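PDB 4PYR: putative branched-chain amino acid ABC transporter from Chromobacterium violaceum, which belongs to the LppC family of putative lipoproteins with a periplasmic-binding-protein fold, binds glutathione and may act as an enzyme regulator. Local coordinates for residues A[125-130]-A[140-145]; A[155-160]-A[165-170]; A[201-206]-A[247-252]; A[234-239]-A[257-262]. All coordinates share one frame; numbering follows the deposited sequence. Where two conformers were deposited one is given.

The four contacts fall into two touching pairs. Contacts 1 and 2 meet in the mixed sheet, where strands 125-129 and 155-158 lie side by side and Leu-127 O is 2.8 Å from Met-157 N. Contacts 3 and 4 both use helix 245-265, and Tyr-251 OH reaches Pro-237 O at 2.7 Å. Contact 3 lies beside the pocket: the side chain of Arg-249 is about 8 Å from bound glutathione and about 4 Å from the side chain of Leu-104, a binding residue. In contact 1 the side chain of Phe-142 is about 10 Å from that of Arg-137, another binding residue. Contacts 2 and 4 are remote from the annotated sites, their centres about 42 Å apart.

Contact 1 of 4, residues A[125-130]-A[140-145]; sequences PLLVVG and KAFADE
Leu-127 on strand 125-129 meets Phe-142 and Ala-143 on helix 133-150 through carbon alone; no hydrogen bond passes between the two segments. In the apolar part, the forked end of Leu-127 does the touching. Its CD2 lies 3.8 Å from Phe-142 CD1 and 4.0 Å from Ala-143 CB, touching two consecutive residues of the helix. The other branch makes a CH-pi contact: Leu-127 CD1 stands 4.3 Å from the centroid of the Phe-142 ring, 28° off the ring normal and therefore off-centre. Phe-142 holds CG anti to its own backbone N (chi1 -177°), which carries the ring toward the strand, and the leucine and phenylalanine side chains slide past each other in opposite directions. The polar part stays within the helix, away from the strand. Lys-140 NZ forms a salt bridge one turn along with Asp-144 OD1 at 3.1 Å, on the syn lone pair, and a weak bond to OD2. The apolar patch continues beyond the two segments: Phe-142 also packs on Met-117 of helix 106-119 and on Ala-178 of strand 176-180. Ala-143 also touches Gln-156 of strand 155-158. Strand 125-129, helix 133-150 and strand 155-158 form a beta-alpha-beta unit, and this contact seats its helix on the sheet, with strand 125-129 bonded between strands 155-158 and 176-180.

Contact 2 of 4, residues A[155-160]-A[165-170]; sequences RQMAFD and APLLQA
Leu-167 points from helix 165-172 toward strand 155-158; its root meets Met-157 and its CD1 branch meets Phe-159. Met-157, a selenomethionine, was modelled in two conformers, so its contacts describe one of them. In that conformer its methyl CE lies 4.3 Å from Leu-167 CB and 3.9 Å from Leu-167 CA, a bend at chi3 (53°) laying the methyl against the helix; the very short approach of its SE to Ala-170 CB is doubtful. Beyond CB, Leu-167 CG stands anti to the backbone N (chi1 -168°) and carries the fork toward the end of the strand. There Leu-167 CD1 comes within 3.9 Å of Phe-159 CD1, approaching the ring obliquely, and within 4.1 Å of Phe-159 CA. The same side chain goes on to Val-128 of the adjoining strand and Leu-189 of helix 183-192, so its tip is buried. The axes of strand 155-158 and of helix segment 165-170 run nearly antiparallel, at 163°, with a closest approach of 9.7 Å. This is the strand-turn-helix half of a beta-alpha-beta crossover: the chain leaves edge strand 155-158, returns through helix 165-172 and enters parallel strand 176-180 beyond strand 125-129, as in the alpha/beta lobes of periplasmic binding proteins.

Contact 3 of 4, residues A[201-206]-A[247-252]; sequences GTSQLN and TERLYA
Arg-249 reaches across to the loop at Ser-203 and Asn-206, joining the two lobes of a type I periplasmic-binding-protein fold. Its helix, 245-265, packs on helix 16-33 of one lobe, whereas the loop follows strand 199-201 of the other lobe's sheet. The firm part of the contact is one directed bond: Arg-249 NH2 donates to Asn-206 O at 2.9 Å with an N-H...O angle of 167°. The acceptor lies in the guanidinium plane, and the donor sits in the carbonyl plane on a lone pair, so both flat groups are well set for it. An extended chain from CG to NE gives the arginine this reach. Over one face of the guanidinium lies Ser-203, whose CB is 3.8 Å from Arg-249 NH2. Ser-203 OG lies offset toward the rim and is hydrogen-bonded to Glu-109. Asp-221 is a second partner of both side chains, forming a salt bridge with Arg-249 NH2 and accepting a bond from Asn-206 ND2, which probably fixes their rotation. The amide and guanidinium planes stand 72° apart. Otherwise the backbones stay apart, the nearest CA atoms, of Ser-203 and Arg-249, being 10.1 Å from each other, and of segment 247-252 Arg-249 alone touches the loop. Beside the direct bond, water 1 accepts from Arg-249 NH1 and donates to Asn-206 O, each at 2.9 Å, giving that carbonyl oxygen two donors.

Contact 4 of 4, residues A[234-239]-A[257-262]; sequences QRYPRP and AYRLAV
Tyr-236 and Arg-235 meet Arg-259 with their side-chain ends, the nearest CA atoms, those of Tyr-236 and Arg-259, being 11.5 Å apart. The tyrosine and Arg-259 cross at a slant, with ring and guanidinium planes 44° apart. The hydroxyl comes closest: Tyr-236 OH is 3.2 Å from Arg-259 CD, against the aliphatic part of the chain. It also lies near Arg-259 NE, but at an angle too poor for a hydrogen bond. A bend at chi3 (62°) turns the end of Arg-259 past the hydroxyl. Arg-235 was modelled in two conformers, and what follows holds for one of them. The two arginines arrive from opposite directions with their guanidinium planes nearly perpendicular, 88° apart, and Arg-235 NH2 lies 3.5 Å from Arg-259 NH2. Water 2 spans the pair, in plane at the edge of each group; it accepts from Arg-235 NH2 at 2.7 Å and from Arg-259 NH2 at 2.8 Å. Arg-235 doubles back over its neighbour, with CG over one face of the Tyr-236 ring and NH2 bonded to Tyr-236 OH at 2.9 Å, the oxygen tilted out of the guanidinium plane. Carboxylates lie close by: Arg-259 forms salt bridges with Asp-276 and Asp-256, which probably offset its charge, and Tyr-236 OH bonds to Asp-33, with which Arg-235 has a long, weak ion pair. In this conformer the like charges are probably tolerated because a shared water accepts a hydrogen bond from each, tying segment 234-239 to helix 245-265 without a direct hydrogen bond.

Contact 1 of 4, residues A[125-130]-A[140-145]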
loop_
_atom_site.group_PDB
_atom_site.type_symbol
_atom_site.label_atom_id
_atom_site.label_comp_id
_atom_site.label_asym_id
_atom_site.label_seq_id
_atom_site.Cartn_x
_atom_site.Cartn_y
_atom_site.Cartn_z
ATOM N N PRO A 125 18.160 -15.208 8.177
ATOM C CA PRO A 125 18.367 -13.931 7.524
ATOM C C PRO A 125 18.854 -12.875 8.505
ATOM O O PRO A 125 18.642 -12.970 9.715
ATOM C CB PRO A 125 16.978 -13.552 7.048
ATOM C CG PRO A 125 16.080 -14.204 8.063
ATOM C CD PRO A 125 16.729 -15.505 8.343
ATOM N N LEU A 126 19.523 -11.869 7.959
ATOM C CA LEU A 126 19.857 -10.676 8.694
ATOM C C LEU A 126 18.974 -9.542 8.261
ATOM O O LEU A 126 18.923 -9.203 7.077
ATOM C CB LEU A 126 21.308 -10.295 8.422
ATOM C CG LEU A 126 21.779 -8.991 9.086
ATOM C CD1 LEU A 126 21.805 -9.124 10.605
ATOM C CD2 LEU A 126 23.123 -8.505 8.558
ATOM N N LEU A 127 18.228 -8.963 9.195
ATOM C CA LEU A 127 17.401 -7.786 8.949
ATOM C C LEU A 127 18.222 -6.538 9.200
ATOM O O LEU A 127 18.766 -6.357 10.320
ATOM C CB LEU A 127 16.150 -7.799 9.863
ATOM C CG LEU A 127 15.259 -6.566 9.889
ATOM C CD1 LEU A 127 14.567 -6.343 8.558
ATOM C CD2 LEU A 127 14.209 -6.736 10.978
ATOM N N VAL A 128 18.384 -5.708 8.168
ATOM C CA VAL A 128 19.162 -4.496 8.317
ATOM C C VAL A 128 18.219 -3.339 8.293
ATOM O O VAL A 128 17.398 -3.251 7.383
ATOM C CB VAL A 128 20.173 -4.400 7.148
ATOM C CG1 VAL A 128 20.895 -3.058 7.196
ATOM C CG2 VAL A 128 21.103 -5.593 7.208
ATOM N N VAL A 129 18.299 -2.480 9.306
ATOM C CA VAL A 129 17.321 -1.406 9.489
ATOM C C VAL A 129 17.952 -0.008 9.570
ATOM O O VAL A 129 18.848 0.236 10.392
ATOM C CB VAL A 129 16.518 -1.651 10.782
ATOM C CG1 VAL A 129 15.405 -0.635 10.866
ATOM C CG2 VAL A 129 15.999 -3.077 10.837
ATOM N N GLY A 130 17.461 0.892 8.708
ATOM C CA GLY A 130 17.898 2.289 8.659
ATOM C C GLY A 130 17.361 3.073 9.862
ATOM O O GLY A 130 16.624 2.536 10.726
ATOM N N LYS A 140 10.444 -3.155 12.468
ATOM C CA LYS A 140 9.628 -3.715 13.586
ATOM C C LYS A 140 8.587 -4.700 13.059
ATOM O O LYS A 140 8.441 -5.822 13.599
ATOM C CB LYS A 140 8.981 -2.555 14.375
ATOM C CG LYS A 140 7.916 -2.958 15.398
ATOM C CD LYS A 140 8.501 -3.784 16.515
ATOM C CE LYS A 140 7.523 -3.791 17.684
ATOM N NZ LYS A 140 7.596 -4.933 18.654
ATOM N N ALA A 141 7.864 -4.291 12.011
ATOM C CA ALA A 141 6.834 -5.137 11.458
ATOM C C ALA A 141 7.401 -6.431 10.897
ATOM O O ALA A 141 6.824 -7.490 11.064
ATOM C CB ALA A 141 6.032 -4.367 10.431
ATOM N N PHE A 142 8.560 -6.337 10.188
ATOM C CA PHE A 142 9.213 -7.543 9.716
ATOM C C PHE A 142 9.586 -8.485 10.887
ATOM O O PHE A 142 9.339 -9.693 10.865
ATOM C CB PHE A 142 10.447 -7.171 8.864
ATOM C CG PHE A 142 11.143 -8.359 8.288
ATOM C CD1 PHE A 142 11.939 -9.181 9.075
ATOM C CD2 PHE A 142 10.987 -8.679 6.955
ATOM C CE1 PHE A 142 12.527 -10.310 8.550
ATOM C CE2 PHE A 142 11.582 -9.804 6.432
ATOM C CZ PHE A 142 12.384 -10.607 7.200
ATOM N N ALA A 143 10.252 -7.917 11.868
ATOM C CA ALA A 143 10.783 -8.666 12.971
ATOM C C ALA A 143 9.645 -9.335 13.751
ATOM O O ALA A 143 9.761 -10.491 14.131
ATOM C CB ALA A 143 11.558 -7.743 13.861
ATOM N N ASP A 144 8.560 -8.615 13.932
ATOM C CA ASP A 144 7.415 -9.211 14.671
ATOM C C ASP A 144 6.844 -10.408 13.917
ATOM O O ASP A 144 6.461 -11.447 14.540
ATOM C CB ASP A 144 6.330 -8.171 14.902
ATOM C CG ASP A 144 6.664 -7.201 16.040
ATOM O OD1 ASP A 144 7.651 -7.419 16.781
ATOM O OD2 ASP A 144 5.968 -6.183 16.193
ATOM N N GLU A 145 6.672 -10.245 12.605
ATOM C CA GLU A 145 6.152 -11.315 11.783
ATOM C C GLU A 145 7.081 -12.528 11.751
ATOM O O GLU A 145 6.644 -13.659 11.863
ATOM C CB GLU A 145 5.864 -10.816 10.370
ATOM C CG GLU A 145 5.116 -11.842 9.518
ATOM C CD GLU A 145 3.668 -12.085 9.954
ATOM O OE1 GLU A 145 2.980 -11.243 10.592
ATOM O OE2 GLU A 145 3.174 -13.148 9.559
#

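Contact 2 of 4, residues A[155-160]-A[165-170]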
loop_
_atom_site.group_PDB
_atom_site.type_symbol
_atom_site.label_atom_id
_atom_site.label_comp_id
_atom_site.label_asym_id
_atom_site.label_seq_id
_atom_site.Cartn_x
_atom_site.Cartn_y
_atom_site.Cartn_z
ATOM N N ARG A 155 17.701 -12.114 13.525
ATOM C CA ARG A 155 18.896 -11.285 13.740
ATOM C C ARG A 155 18.701 -9.937 13.073
ATOM O O ARG A 155 18.403 -9.861 11.888
ATOM C CB ARG A 155 20.119 -11.971 13.150
ATOM C CG ARG A 155 21.428 -11.257 13.453
ATOM C CD ARG A 155 22.534 -12.264 13.726
ATOM N NE ARG A 155 22.214 -13.025 14.917
ATOM C CZ ARG A 155 22.790 -12.833 16.094
ATOM N NH1 ARG A 155 23.721 -11.925 16.239
ATOM N NH2 ARG A 155 22.436 -13.554 17.114
ATOM N N GLN A 156 18.872 -8.870 13.844
ATOM C CA GLN A 156 18.567 -7.528 13.408
ATOM C C GLN A 156 19.723 -6.577 13.725
ATOM O O GLN A 156 20.212 -6.562 14.847
ATOM C CB GLN A 156 17.312 -7.069 14.111
ATOM C CG GLN A 156 16.910 -5.681 13.763
ATOM C CD GLN A 156 15.662 -5.224 14.440
ATOM O OE1 GLN A 156 14.790 -6.027 14.833
ATOM N NE2 GLN A 156 15.538 -3.923 14.545
HETATM N N MSE A 157 20.124 -5.787 12.734
HETATM C CA MSE A 157 21.227 -4.861 12.898
HETATM C C MSE A 157 20.809 -3.497 12.434
HETATM O O MSE A 157 20.456 -3.354 11.243
HETATM C CB MSE A 157 22.415 -5.337 12.069
HETATM C CG MSE A 157 22.866 -6.724 12.508
HETATM SE SE MSE A 157 24.728 -7.021 11.938
HETATM C CE MSE A 157 25.521 -5.403 12.735
ATOM N N ALA A 158 21.166 -2.479 13.210
ATOM C CA ALA A 158 21.044 -1.083 12.794
ATOM C C ALA A 158 22.116 -0.782 11.739
ATOM O O ALA A 158 23.272 -1.083 11.946
ATOM C CB ALA A 158 21.265 -0.171 13.995
ATOM N N PHE A 159 21.690 -0.260 10.592
ATOM C CA PHE A 159 22.655 0.171 9.566
ATOM C C PHE A 159 23.535 1.300 10.076
ATOM O O PHE A 159 23.026 2.247 10.655
ATOM C CB PHE A 159 21.916 0.614 8.316
ATOM C CG PHE A 159 22.857 0.943 7.170
ATOM C CD1 PHE A 159 23.490 -0.071 6.505
ATOM C CD2 PHE A 159 23.072 2.237 6.781
ATOM C CE1 PHE A 159 24.364 0.191 5.457
ATOM C CE2 PHE A 159 23.952 2.509 5.745
ATOM C CZ PHE A 159 24.584 1.482 5.077
ATOM N N ASP A 160 24.858 1.197 9.808
ATOM C CA ASP A 160 25.846 2.163 10.212
ATOM C C ASP A 160 26.644 2.513 8.956
ATOM O O ASP A 160 27.461 1.732 8.518
ATOM C CB ASP A 160 26.762 1.562 11.292
ATOM C CG ASP A 160 27.628 2.597 11.959
ATOM O OD1 ASP A 160 28.029 3.567 11.280
ATOM O OD2 ASP A 160 27.908 2.416 13.155
ATOM N N ALA A 165 31.774 -2.467 8.350
ATOM C CA ALA A 165 32.453 -3.747 8.545
ATOM C C ALA A 165 31.707 -4.758 9.448
ATOM O O ALA A 165 31.562 -5.910 9.074
ATOM C CB ALA A 165 33.877 -3.532 9.013
ATOM N N PRO A 166 31.253 -4.331 10.636
ATOM C CA PRO A 166 30.512 -5.257 11.505
ATOM C C PRO A 166 29.289 -5.840 10.821
ATOM O O PRO A 166 29.087 -7.045 10.876
ATOM C CB PRO A 166 30.138 -4.382 12.706
ATOM C CG PRO A 166 31.214 -3.354 12.745
ATOM C CD PRO A 166 31.422 -3.024 11.280
ATOM N N LEU A 167 28.531 -5.012 10.099
ATOM C CA LEU A 167 27.375 -5.494 9.351
ATOM C C LEU A 167 27.758 -6.481 8.238
ATOM O O LEU A 167 27.133 -7.503 8.053
ATOM C CB LEU A 167 26.615 -4.302 8.758
ATOM C CG LEU A 167 25.232 -4.602 8.182
ATOM C CD1 LEU A 167 24.335 -3.381 8.331
ATOM C CD2 LEU A 167 25.286 -5.093 6.757
ATOM N N LEU A 168 28.827 -6.195 7.502
ATOM C CA LEU A 168 29.287 -7.151 6.517
ATOM C C LEU A 168 29.716 -8.480 7.121
ATOM O O LEU A 168 29.520 -9.507 6.507
ATOM C CB LEU A 168 30.446 -6.561 5.705
ATOM C CG LEU A 168 30.108 -5.252 4.990
ATOM C CD1 LEU A 168 31.332 -4.746 4.238
ATOM C CD2 LEU A 168 28.916 -5.338 4.067
ATOM N N GLN A 169 30.323 -8.463 8.308
ATOM C CA GLN A 169 30.657 -9.709 8.983
ATOM C C GLN A 169 29.394 -10.491 9.368
ATOM O O GLN A 169 29.309 -11.691 9.112
ATOM C CB GLN A 169 31.501 -9.453 10.209
ATOM C CG GLN A 169 31.857 -10.749 10.934
ATOM C CD GLN A 169 33.257 -10.807 11.425
ATOM O OE1 GLN A 169 33.820 -11.906 11.594
ATOM N NE2 GLN A 169 33.859 -9.643 11.675
ATOM N N ALA A 170 28.415 -9.805 9.955
ATOM C CA ALA A 170 27.137 -10.442 10.304
ATOM C C ALA A 170 26.442 -10.960 9.072
ATOM O O ALA A 170 25.838 -12.025 9.110
ATOM C CB ALA A 170 26.233 -9.474 11.028
#

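Contact 3 of 4, residues A[201-206]-A[247-252]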
loop_
_atom_site.group_PDB
_atom_site.type_symbol
_atom_site.label_atom_id
_atom_site.label_comp_id
_atom_site.label_asym_id
_atom_site.label_seq_id
_atom_site.Cartn_x
_atom_site.Cartn_y
_atom_site.Cartn_z
ATOM N N GLY A 201 13.831 -6.775 -0.295
ATOM C CA GLY A 201 13.253 -5.543 0.224
ATOM C C GLY A 201 11.750 -5.470 -0.091
ATOM O O GLY A 201 11.195 -6.310 -0.782
ATOM N N THR A 202 11.136 -4.408 0.402
ATOM C CA THR A 202 9.787 -4.048 0.078
ATOM C C THR A 202 9.783 -3.051 -1.077
ATOM O O THR A 202 10.831 -2.750 -1.654
ATOM C CB THR A 202 9.037 -3.449 1.283
ATOM O OG1 THR A 202 9.647 -2.199 1.656
ATOM C CG2 THR A 202 9.124 -4.353 2.432
ATOM N N SER A 203 8.616 -2.486 -1.386
ATOM C CA SER A 203 8.490 -1.559 -2.481
ATOM C C SER A 203 9.228 -0.256 -2.183
ATOM O O SER A 203 9.327 0.553 -3.057
ATOM C CB SER A 203 7.012 -1.275 -2.792
ATOM O OG SER A 203 6.373 -0.523 -1.780
ATOM N N GLN A 204 9.651 -0.065 -0.924
ATOM C CA GLN A 204 10.562 1.007 -0.525
ATOM C C GLN A 204 11.723 1.133 -1.523
ATOM O O GLN A 204 12.155 2.253 -1.834
ATOM C CB GLN A 204 11.080 0.730 0.911
ATOM C CG GLN A 204 12.077 1.740 1.480
ATOM C CD GLN A 204 12.634 1.263 2.806
ATOM O OE1 GLN A 204 12.917 0.060 2.991
ATOM N NE2 GLN A 204 12.814 2.196 3.735
ATOM N N LEU A 205 12.203 0.000 -2.034
ATOM C CA LEU A 205 13.379 0.005 -2.944
ATOM C C LEU A 205 13.092 0.284 -4.387
ATOM O O LEU A 205 14.016 0.577 -5.161
ATOM C CB LEU A 205 14.108 -1.331 -2.834
ATOM C CG LEU A 205 14.538 -1.655 -1.407
ATOM C CD1 LEU A 205 15.289 -2.954 -1.426
ATOM C CD2 LEU A 205 15.382 -0.547 -0.792
ATOM N N ASN A 206 11.822 0.185 -4.777
ATOM C CA ASN A 206 11.422 0.368 -6.159
ATOM C C ASN A 206 10.920 1.789 -6.332
ATOM O O ASN A 206 9.756 2.134 -6.142
ATOM C CB ASN A 206 10.358 -0.688 -6.542
ATOM C CG ASN A 206 10.008 -0.656 -8.020
ATOM O OD1 ASN A 206 10.769 -0.119 -8.842
ATOM N ND2 ASN A 206 8.862 -1.251 -8.390
ATOM N N THR A 247 3.903 7.996 -6.725
ATOM C CA THR A 247 2.694 8.582 -7.284
ATOM C C THR A 247 1.817 7.621 -8.121
ATOM O O THR A 247 0.593 7.589 -7.992
ATOM C CB THR A 247 3.043 9.794 -8.136
ATOM O OG1 THR A 247 3.856 10.683 -7.366
ATOM C CG2 THR A 247 1.832 10.503 -8.587
ATOM N N GLU A 248 2.447 6.872 -9.024
ATOM C CA GLU A 248 1.754 5.865 -9.801
ATOM C C GLU A 248 1.089 4.830 -8.888
ATOM O O GLU A 248 0.045 4.302 -9.251
ATOM C CB GLU A 248 2.705 5.190 -10.766
ATOM C CG GLU A 248 1.970 4.242 -11.678
ATOM C CD GLU A 248 2.657 3.974 -12.999
ATOM O OE1 GLU A 248 3.823 4.372 -13.175
ATOM O OE2 GLU A 248 1.997 3.363 -13.870
ATOM N N ARG A 249 1.661 4.559 -7.708
ATOM C CA ARG A 249 0.976 3.688 -6.752
ATOM C C ARG A 249 -0.375 4.301 -6.400
ATOM O O ARG A 249 -1.305 3.546 -6.161
ATOM C CB ARG A 249 1.797 3.362 -5.481
ATOM C CG ARG A 249 2.931 2.355 -5.734
ATOM C CD ARG A 249 3.698 1.894 -4.496
ATOM N NE ARG A 249 4.882 1.238 -4.997
ATOM C CZ ARG A 249 6.055 1.851 -5.148
ATOM N NH1 ARG A 249 6.227 3.103 -4.719
ATOM N NH2 ARG A 249 7.068 1.194 -5.683
ATOM N N LEU A 250 -0.465 5.632 -6.351
ATOM C CA LEU A 250 -1.738 6.289 -6.001
ATOM C C LEU A 250 -2.742 6.195 -7.129
ATOM O O LEU A 250 -3.930 6.096 -6.902
ATOM C CB LEU A 250 -1.563 7.751 -5.606
ATOM C CG LEU A 250 -0.673 8.010 -4.394
ATOM C CD1 LEU A 250 -0.333 9.485 -4.284
ATOM C CD2 LEU A 250 -1.374 7.504 -3.129
ATOM N N TYR A 251 -2.279 6.214 -8.371
ATOM C CA TYR A 251 -3.152 5.991 -9.529
ATOM C C TYR A 251 -3.753 4.583 -9.475
ATOM O O TYR A 251 -4.991 4.406 -9.640
ATOM C CB TYR A 251 -2.314 6.179 -10.805
ATOM C CG TYR A 251 -3.029 5.921 -12.112
ATOM C CD1 TYR A 251 -3.814 6.913 -12.721
ATOM C CD2 TYR A 251 -2.906 4.698 -12.769
ATOM C CE1 TYR A 251 -4.436 6.692 -13.956
ATOM C CE2 TYR A 251 -3.545 4.445 -13.992
ATOM C CZ TYR A 251 -4.293 5.438 -14.595
ATOM O OH TYR A 251 -4.912 5.221 -15.808
ATOM N N ALA A 252 -2.908 3.603 -9.183
ATOM C CA ALA A 252 -3.334 2.219 -9.090
ATOM C C ALA A 252 -4.275 2.082 -7.905
ATOM O O ALA A 252 -5.230 1.317 -7.979
ATOM C CB ALA A 252 -2.145 1.275 -8.966
HETATM O O HOH W 1 8.756 4.480 -4.841
#

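Contact 4 of 4, residues A[234-239]-A[257-262]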
loop_
_atom_site.group_PDB
_atom_site.type_symbol
_atom_site.label_atom_id
_atom_site.label_comp_id
_atom_site.label_asym_id
_atom_site.label_seq_id
_atom_site.Cartn_x
_atom_site.Cartn_y
_atom_site.Cartn_z
ATOM N N GLN A 234 -3.794 -5.378 -17.230
ATOM C CA GLN A 234 -3.844 -5.113 -18.688
ATOM C C GLN A 234 -4.994 -4.270 -19.155
ATOM O O GLN A 234 -4.889 -3.546 -20.131
ATOM C CB GLN A 234 -3.982 -6.438 -19.452
ATOM C CG GLN A 234 -2.827 -7.337 -19.335
ATOM C CD GLN A 234 -2.969 -8.518 -20.245
ATOM O OE1 GLN A 234 -4.063 -8.998 -20.539
ATOM N NE2 GLN A 234 -1.864 -8.967 -20.716
ATOM N N ARG A 235 -6.151 -4.372 -18.511
ATOM C CA ARG A 235 -7.298 -3.695 -19.078
ATOM C C ARG A 235 -7.377 -2.199 -18.777
ATOM O O ARG A 235 -8.160 -1.499 -19.388
ATOM C CB ARG A 235 -8.624 -4.409 -18.727
ATOM C CG ARG A 235 -9.042 -4.363 -17.296
ATOM C CD ARG A 235 -10.509 -4.802 -17.220
ATOM N NE ARG A 235 -10.958 -4.753 -15.855
ATOM C CZ ARG A 235 -10.935 -5.804 -15.041
ATOM N NH1 ARG A 235 -10.487 -6.969 -15.499
ATOM N NH2 ARG A 235 -11.359 -5.684 -13.770
ATOM N N TYR A 236 -6.581 -1.693 -17.837
ATOM C CA TYR A 236 -6.647 -0.260 -17.542
ATOM C C TYR A 236 -5.476 0.500 -18.160
ATOM O O TYR A 236 -4.361 -0.014 -18.203
ATOM C CB TYR A 236 -6.652 -0.029 -16.032
ATOM C CG TYR A 236 -7.778 -0.732 -15.339
ATOM C CD1 TYR A 236 -9.085 -0.275 -15.470
ATOM C CD2 TYR A 236 -7.557 -1.859 -14.609
ATOM C CE1 TYR A 236 -10.144 -0.971 -14.924
ATOM C CE2 TYR A 236 -8.617 -2.552 -14.014
ATOM C CZ TYR A 236 -9.909 -2.095 -14.195
ATOM O OH TYR A 236 -10.978 -2.791 -13.645
ATOM N N PRO A 237 -5.740 1.725 -18.619
ATOM C CA PRO A 237 -4.642 2.473 -19.253
ATOM C C PRO A 237 -3.597 2.894 -18.221
ATOM O O PRO A 237 -3.920 3.087 -17.039
ATOM C CB PRO A 237 -5.347 3.703 -19.841
ATOM C CG PRO A 237 -6.454 3.947 -18.857
ATOM C CD PRO A 237 -6.983 2.522 -18.557
ATOM N N ARG A 238 -2.347 2.976 -18.666
ATOM C CA ARG A 238 -1.281 3.498 -17.817
ATOM C C ARG A 238 -1.561 4.995 -17.650
ATOM O O ARG A 238 -2.284 5.594 -18.472
ATOM C CB ARG A 238 0.091 3.261 -18.433
ATOM C CG ARG A 238 0.363 1.845 -18.915
ATOM C CD ARG A 238 0.232 0.789 -17.849
ATOM N NE ARG A 238 1.232 0.922 -16.784
ATOM C CZ ARG A 238 1.422 0.039 -15.809
ATOM N NH1 ARG A 238 2.363 0.286 -14.901
ATOM N NH2 ARG A 238 0.665 -1.066 -15.711
ATOM N N PRO A 239 -1.003 5.636 -16.607
ATOM C CA PRO A 239 -1.227 7.086 -16.516
ATOM C C PRO A 239 -0.626 7.820 -17.711
ATOM O O PRO A 239 0.384 7.395 -18.312
ATOM C CB PRO A 239 -0.522 7.508 -15.206
ATOM C CG PRO A 239 0.088 6.299 -14.627
ATOM C CD PRO A 239 -0.168 5.102 -15.515
ATOM N N ALA A 257 -9.792 1.270 -5.841
ATOM C CA ALA A 257 -10.846 1.890 -4.983
ATOM C C ALA A 257 -12.175 1.868 -5.769
ATOM O O ALA A 257 -13.230 1.542 -5.211
ATOM C CB ALA A 257 -10.465 3.324 -4.587
ATOM N N TYR A 258 -12.121 2.245 -7.060
ATOM C CA TYR A 258 -13.249 2.165 -7.919
ATOM C C TYR A 258 -13.785 0.718 -7.925
ATOM O O TYR A 258 -14.990 0.499 -7.716
ATOM C CB TYR A 258 -12.904 2.545 -9.338
ATOM C CG TYR A 258 -14.088 2.307 -10.245
ATOM C CD1 TYR A 258 -15.009 3.284 -10.447
ATOM C CD2 TYR A 258 -14.268 1.092 -10.928
ATOM C CE1 TYR A 258 -16.101 3.084 -11.316
ATOM C CE2 TYR A 258 -15.352 0.876 -11.760
ATOM C CZ TYR A 258 -16.263 1.868 -11.933
ATOM O OH TYR A 258 -17.372 1.669 -12.732
ATOM N N ARG A 259 -12.895 -0.268 -8.132
ATOM C CA ARG A 259 -13.333 -1.646 -8.273
ATOM C C ARG A 259 -13.960 -2.179 -7.014
ATOM O O ARG A 259 -14.979 -2.869 -7.089
ATOM C CB ARG A 259 -12.206 -2.541 -8.723
ATOM C CG ARG A 259 -11.625 -2.103 -10.094
ATOM C CD ARG A 259 -10.330 -2.831 -10.505
ATOM N NE ARG A 259 -10.521 -4.267 -10.651
ATOM C CZ ARG A 259 -9.625 -5.208 -10.434
ATOM N NH1 ARG A 259 -8.398 -4.911 -10.012
ATOM N NH2 ARG A 259 -9.933 -6.467 -10.645
ATOM N N LEU A 260 -13.335 -1.879 -5.882
ATOM C CA LEU A 260 -13.893 -2.290 -4.571
ATOM C C LEU A 260 -15.200 -1.606 -4.267
ATOM O O LEU A 260 -16.137 -2.255 -3.762
ATOM C CB LEU A 260 -12.928 -2.012 -3.442
ATOM C CG LEU A 260 -11.814 -2.976 -3.225
ATOM C CD1 LEU A 260 -10.962 -2.421 -2.083
ATOM C CD2 LEU A 260 -12.340 -4.335 -2.863
ATOM N N ALA A 261 -15.298 -0.317 -4.571
ATOM C CA ALA A 261 -16.553 0.418 -4.361
ATOM C C ALA A 261 -17.686 -0.229 -5.095
ATOM O O ALA A 261 -18.783 -0.404 -4.533
ATOM C CB ALA A 261 -16.404 1.857 -4.801
ATOM N N VAL A 262 -17.463 -0.627 -6.340
ATOM C CA VAL A 262 -18.521 -1.281 -7.109
ATOM C C VAL A 262 -18.970 -2.573 -6.423
ATOM O O VAL A 262 -20.164 -2.839 -6.341
ATOM C CB VAL A 262 -18.091 -1.571 -8.563
ATOM C CG1 VAL A 262 -19.116 -2.420 -9.257
ATOM C CG2 VAL A 262 -17.897 -0.248 -9.308
HETATM O O HOH W 2 -11.996 -7.734 -12.148
#